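Local coordinates for acetaldehyde dehydrogenase (Acetylating) (Geobacillus thermoglucosidasius, PDB 5J78), which probably catalyses the reversible, NAD-dependent conversion of acetaldehyde and coenzyme A to acetyl-CoA, at residues Asp342-Gly354 and Lys363-Gly375. Residues are numbered along the deposited sequence; the frame is centred on the assembly and turned at random.
Sequences DVKLLVAEETEVG and KLSPILAFYIVKG. Unlike the reference sequence in segment 363-375: I372 (reference Thr).
Y371 CG lies anti to its own carbonyl carbon (chi1 -66°), which carries the phenol to the chain at 350-353. E350 CG, anti to the backbone N (chi1 -156°), lies near Y371 OH. The E350 chain then bends at chi2, and its carboxylate, nearly perpendicular to the ring, leads away. E350 CB sits over one ring face, offset toward the rim, in a CH-pi contact 4.3 Å from the Y371 centroid. Y371 OH donates to E352 O at 2.7 Å, from above the carbonyl plane. V353 CG2 packs 3.6 Å from Y371 OH.

Further back along the chain, 345-349 and 367-373 pair in parallel. Five backbone bonds link them, from L346 N to P366 O (3.0 Å) through to E350 N to F370 O (2.9 Å). On one face V347 CG1 meets F370 CB at 3.7 Å, and L345 CD1 meets L368 CD2 at 4.0 Å. L346, A348, I367 and A369 lie on the other. Strands 298-300 and 276-282 flank the pair in a seven-stranded parallel sheet, consistent with the aldehyde dehydrogenase catalytic domain.

A phenylalanine in place of Y371 would probably leave E352 O without this donor and the loop at 350-353 less firmly fixed. Thus a largely apolar strand pair packs through methyls and ring, while the buried hydroxyl finds a backbone acceptor.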
loop_
_atom_site.group_PDB
_atom_site.type_symbol
_atom_site.label_atom_id
_atom_site.label_comp_id
_atom_site.label_asym_id
_atom_site.label_seq_id
_atom_site.Cartn_x
_atom_site.Cartn_y
_atom_site.Cartn_z
ATOM N N ASP A 342 -41.953 32.664 -1.121
ATOM C CA ASP A 342 -42.706 31.565 -1.717
ATOM C C ASP A 342 -41.929 30.808 -2.824
ATOM O O ASP A 342 -42.443 29.852 -3.396
ATOM C CB ASP A 342 -44.036 32.093 -2.278
ATOM C CG ASP A 342 -43.852 33.055 -3.448
ATOM O OD1 ASP A 342 -42.705 33.435 -3.759
ATOM O OD2 ASP A 342 -44.866 33.441 -4.063
ATOM N N VAL A 343 -40.709 31.233 -3.128
ATOM C CA VAL A 343 -39.920 30.578 -4.172
ATOM C C VAL A 343 -39.667 29.101 -3.821
ATOM O O VAL A 343 -39.285 28.786 -2.704
ATOM C CB VAL A 343 -38.581 31.301 -4.388
ATOM C CG1 VAL A 343 -37.660 30.503 -5.317
ATOM C CG2 VAL A 343 -38.811 32.682 -4.960
ATOM N N LYS A 344 -39.886 28.199 -4.775
ATOM C CA LYS A 344 -39.695 26.755 -4.517
ATOM C C LYS A 344 -38.389 26.204 -5.079
ATOM O O LYS A 344 -37.875 25.185 -4.601
ATOM C CB LYS A 344 -40.853 25.949 -5.090
ATOM C CG LYS A 344 -42.089 25.936 -4.193
ATOM C CD LYS A 344 -43.245 25.262 -4.911
ATOM C CE LYS A 344 -44.092 24.388 -3.992
ATOM N NZ LYS A 344 -44.539 23.138 -4.696
ATOM N N LEU A 345 -37.868 26.858 -6.104
ATOM C CA LEU A 345 -36.606 26.449 -6.693
ATOM C C LEU A 345 -36.030 27.593 -7.486
ATOM O O LEU A 345 -36.763 28.433 -8.009
ATOM C CB LEU A 345 -36.780 25.210 -7.585
ATOM C CG LEU A 345 -37.558 25.344 -8.898
ATOM C CD1 LEU A 345 -37.383 24.103 -9.766
ATOM C CD2 LEU A 345 -39.026 25.574 -8.624
ATOM N N LEU A 346 -34.705 27.623 -7.524
ATOM C CA LEU A 346 -33.932 28.515 -8.359
ATOM C C LEU A 346 -33.607 27.880 -9.688
ATOM O O LEU A 346 -33.191 26.723 -9.733
ATOM C CB LEU A 346 -32.622 28.876 -7.655
ATOM C CG LEU A 346 -32.742 29.389 -6.228
ATOM C CD1 LEU A 346 -31.356 29.796 -5.698
ATOM C CD2 LEU A 346 -33.715 30.581 -6.179
ATOM N N VAL A 347 -33.761 28.652 -10.757
ATOM C CA VAL A 347 -33.459 28.213 -12.110
ATOM C C VAL A 347 -32.468 29.184 -12.755
ATOM O O VAL A 347 -32.508 30.391 -12.505
ATOM C CB VAL A 347 -34.718 28.124 -12.977
ATOM C CG1 VAL A 347 -34.358 27.666 -14.390
ATOM C CG2 VAL A 347 -35.747 27.207 -12.341
ATOM N N ALA A 348 -31.576 28.645 -13.578
ATOM C CA ALA A 348 -30.529 29.434 -14.226
ATOM C C ALA A 348 -30.329 28.980 -15.654
ATOM O O ALA A 348 -29.917 27.836 -15.913
ATOM C CB ALA A 348 -29.211 29.328 -13.464
ATOM N N GLU A 349 -30.598 29.893 -16.579
ATOM C CA GLU A 349 -30.426 29.630 -17.996
ATOM C C GLU A 349 -28.946 29.464 -18.260
ATOM O O GLU A 349 -28.129 30.213 -17.735
ATOM C CB GLU A 349 -31.030 30.758 -18.828
ATOM C CG GLU A 349 -31.081 30.478 -20.315
ATOM C CD GLU A 349 -32.000 31.438 -21.051
ATOM O OE1 GLU A 349 -32.976 31.927 -20.438
ATOM O OE2 GLU A 349 -31.747 31.699 -22.245
ATOM N N GLU A 350 -28.596 28.441 -19.034
ATOM C CA GLU A 350 -27.197 28.077 -19.206
ATOM C C GLU A 350 -26.997 27.572 -20.614
ATOM O O GLU A 350 -27.960 27.132 -21.255
ATOM C CB GLU A 350 -26.802 27.023 -18.164
ATOM C CG GLU A 350 -25.314 26.961 -17.825
ATOM C CD GLU A 350 -24.817 28.179 -17.035
ATOM O OE1 GLU A 350 -25.611 29.119 -16.763
ATOM O OE2 GLU A 350 -23.617 28.187 -16.679
ATOM N N THR A 351 -25.758 27.646 -21.101
ATOM C CA THR A 351 -25.420 27.116 -22.423
ATOM C C THR A 351 -24.221 26.159 -22.384
ATOM O O THR A 351 -24.093 25.311 -23.259
ATOM C CB THR A 351 -25.111 28.254 -23.425
ATOM O OG1 THR A 351 -23.943 28.970 -22.998
ATOM C CG2 THR A 351 -26.297 29.209 -23.529
ATOM N N GLU A 352 -23.362 26.302 -21.375
ATOM C CA GLU A 352 -22.151 25.485 -21.253
ATOM C C GLU A 352 -22.268 24.308 -20.259
ATOM O O GLU A 352 -23.053 24.341 -19.306
ATOM C CB GLU A 352 -20.968 26.368 -20.844
ATOM C CG GLU A 352 -20.555 27.395 -21.896
ATOM C CD GLU A 352 -20.473 26.810 -23.297
ATOM O OE1 GLU A 352 -19.607 25.934 -23.537
ATOM O OE2 GLU A 352 -21.288 27.219 -24.153
ATOM N N VAL A 353 -21.447 23.285 -20.491
ATOM C CA VAL A 353 -21.399 22.073 -19.664
ATOM C C VAL A 353 -19.958 21.744 -19.277
ATOM O O VAL A 353 -19.075 21.730 -20.127
ATOM C CB VAL A 353 -22.011 20.873 -20.413
ATOM C CG1 VAL A 353 -21.980 19.576 -19.552
ATOM C CG2 VAL A 353 -23.438 21.200 -20.862
ATOM N N GLY A 354 -19.709 21.482 -17.998
ATOM C CA GLY A 354 -18.370 21.139 -17.566
ATOM C C GLY A 354 -18.204 21.359 -16.091
ATOM O O GLY A 354 -18.962 22.110 -15.496
ATOM N N LYS A 363 -26.105 19.182 -8.284
ATOM C CA LYS A 363 -26.184 20.241 -7.273
ATOM C C LYS A 363 -26.823 19.798 -5.958
ATOM O O LYS A 363 -26.667 20.477 -4.936
ATOM C CB LYS A 363 -26.947 21.444 -7.870
ATOM C CG LYS A 363 -26.177 22.067 -9.046
ATOM C CD LYS A 363 -26.999 23.040 -9.892
ATOM C CE LYS A 363 -28.051 22.344 -10.724
ATOM N NZ LYS A 363 -27.483 21.636 -11.908
ATOM N N LEU A 364 -27.523 18.663 -5.988
ATOM C CA LEU A 364 -28.128 18.070 -4.791
ATOM C C LEU A 364 -28.833 19.137 -3.948
ATOM O O LEU A 364 -28.689 19.200 -2.731
ATOM C CB LEU A 364 -27.072 17.340 -3.952
ATOM C CG LEU A 364 -26.618 15.956 -4.466
ATOM C CD1 LEU A 364 -25.484 15.403 -3.612
ATOM C CD2 LEU A 364 -27.764 14.962 -4.503
ATOM N N SER A 365 -29.594 19.984 -4.624
ATOM C CA SER A 365 -30.282 21.093 -3.966
ATOM C C SER A 365 -31.285 21.678 -4.959
ATOM O O SER A 365 -31.273 21.317 -6.148
ATOM C CB SER A 365 -29.284 22.155 -3.488
ATOM O OG SER A 365 -28.590 22.716 -4.590
ATOM N N PRO A 366 -32.170 22.563 -4.489
ATOM C CA PRO A 366 -33.242 23.041 -5.363
ATOM C C PRO A 366 -32.739 24.123 -6.325
ATOM O O PRO A 366 -33.236 25.253 -6.361
ATOM C CB PRO A 366 -34.290 23.573 -4.377
ATOM C CG PRO A 366 -33.842 23.151 -3.032
ATOM C CD PRO A 366 -32.375 22.994 -3.100
ATOM N N ILE A 367 -31.729 23.742 -7.101
ATOM C CA ILE A 367 -31.193 24.537 -8.197
ATOM C C ILE A 367 -31.226 23.691 -9.454
ATOM O O ILE A 367 -30.813 22.530 -9.451
ATOM C CB ILE A 367 -29.749 24.999 -7.944
ATOM C CG1 ILE A 367 -29.662 25.724 -6.609
ATOM C CG2 ILE A 367 -29.274 25.880 -9.091
ATOM C CD1 ILE A 367 -28.244 26.120 -6.173
ATOM N N LEU A 368 -31.665 24.308 -10.537
ATOM C CA LEU A 368 -31.907 23.635 -11.790
ATOM C C LEU A 368 -31.299 24.462 -12.913
ATOM O O LEU A 368 -31.556 25.664 -12.991
ATOM C CB LEU A 368 -33.418 23.461 -11.973
ATOM C CG LEU A 368 -33.956 22.411 -12.920
ATOM C CD1 LEU A 368 -33.366 21.023 -12.643
ATOM C CD2 LEU A 368 -35.466 22.377 -12.796
ATOM N N ALA A 369 -30.472 23.850 -13.758
ATOM C CA ALA A 369 -30.007 24.515 -14.985
ATOM C C ALA A 369 -31.082 24.427 -16.057
ATOM O O ALA A 369 -31.875 23.490 -16.065
ATOM C CB ALA A 369 -28.713 23.901 -15.488
ATOM N N PHE A 370 -31.092 25.402 -16.967
ATOM C CA PHE A 370 -32.107 25.496 -18.015
ATOM C C PHE A 370 -31.460 25.696 -19.383
ATOM O O PHE A 370 -30.897 26.759 -19.654
ATOM C CB PHE A 370 -33.060 26.660 -17.713
ATOM C CG PHE A 370 -34.284 26.702 -18.585
ATOM C CD1 PHE A 370 -34.268 27.346 -19.814
ATOM C CD2 PHE A 370 -35.460 26.121 -18.166
ATOM C CE1 PHE A 370 -35.399 27.390 -20.604
ATOM C CE2 PHE A 370 -36.598 26.163 -18.960
ATOM C CZ PHE A 370 -36.567 26.799 -20.172
ATOM N N TYR A 371 -31.547 24.679 -20.236
ATOM C CA TYR A 371 -30.915 24.717 -21.556
ATOM C C TYR A 371 -31.977 24.744 -22.630
ATOM O O TYR A 371 -32.940 23.967 -22.596
ATOM C CB TYR A 371 -30.001 23.510 -21.795
ATOM C CG TYR A 371 -28.767 23.433 -20.926
ATOM C CD1 TYR A 371 -28.821 22.859 -19.661
ATOM C CD2 TYR A 371 -27.543 23.891 -21.385
ATOM C CE1 TYR A 371 -27.683 22.768 -18.865
ATOM C CE2 TYR A 371 -26.403 23.804 -20.603
ATOM C CZ TYR A 371 -26.480 23.242 -19.341
ATOM O OH TYR A 371 -25.351 23.162 -18.552
ATOM N N ILE A 372 -31.769 25.638 -23.592
ATOM C CA ILE A 372 -32.604 25.742 -24.789
ATOM C C ILE A 372 -32.023 24.887 -25.905
ATOM O O ILE A 372 -30.825 24.958 -26.175
ATOM C CB ILE A 372 -32.694 27.196 -25.328
ATOM C CG1 ILE A 372 -32.587 28.240 -24.209
ATOM C CG2 ILE A 372 -33.977 27.383 -26.145
ATOM C CD1 ILE A 372 -33.735 28.260 -23.315
ATOM N N VAL A 373 -32.861 24.104 -26.569
ATOM C CA VAL A 373 -32.378 23.259 -27.657
ATOM C C VAL A 373 -33.332 23.379 -28.819
ATOM O O VAL A 373 -34.499 23.715 -28.626
ATOM C CB VAL A 373 -32.242 21.779 -27.236
ATOM C CG1 VAL A 373 -31.376 21.667 -25.997
ATOM C CG2 VAL A 373 -33.609 21.131 -27.011
ATOM N N LYS A 374 -32.840 23.100 -30.023
ATOM C CA LYS A 374 -33.656 23.246 -31.230
ATOM C C LYS A 374 -34.559 22.035 -31.425
ATOM O O LYS A 374 -35.730 22.174 -31.801
ATOM C CB LYS A 374 -32.766 23.459 -32.449
ATOM C CG LYS A 374 -32.384 24.915 -32.720
ATOM C CD LYS A 374 -30.954 25.238 -32.276
ATOM C CE LYS A 374 -29.913 24.425 -33.057
ATOM N NZ LYS A 374 -28.562 25.075 -33.076
ATOM N N GLY A 375 -34.019 20.850 -31.153
ATOM C CA GLY A 375 -34.802 19.632 -31.208
ATOM C C GLY A 375 -34.188 18.487 -30.418
ATOM O O GLY A 375 -33.263 18.678 -29.624
#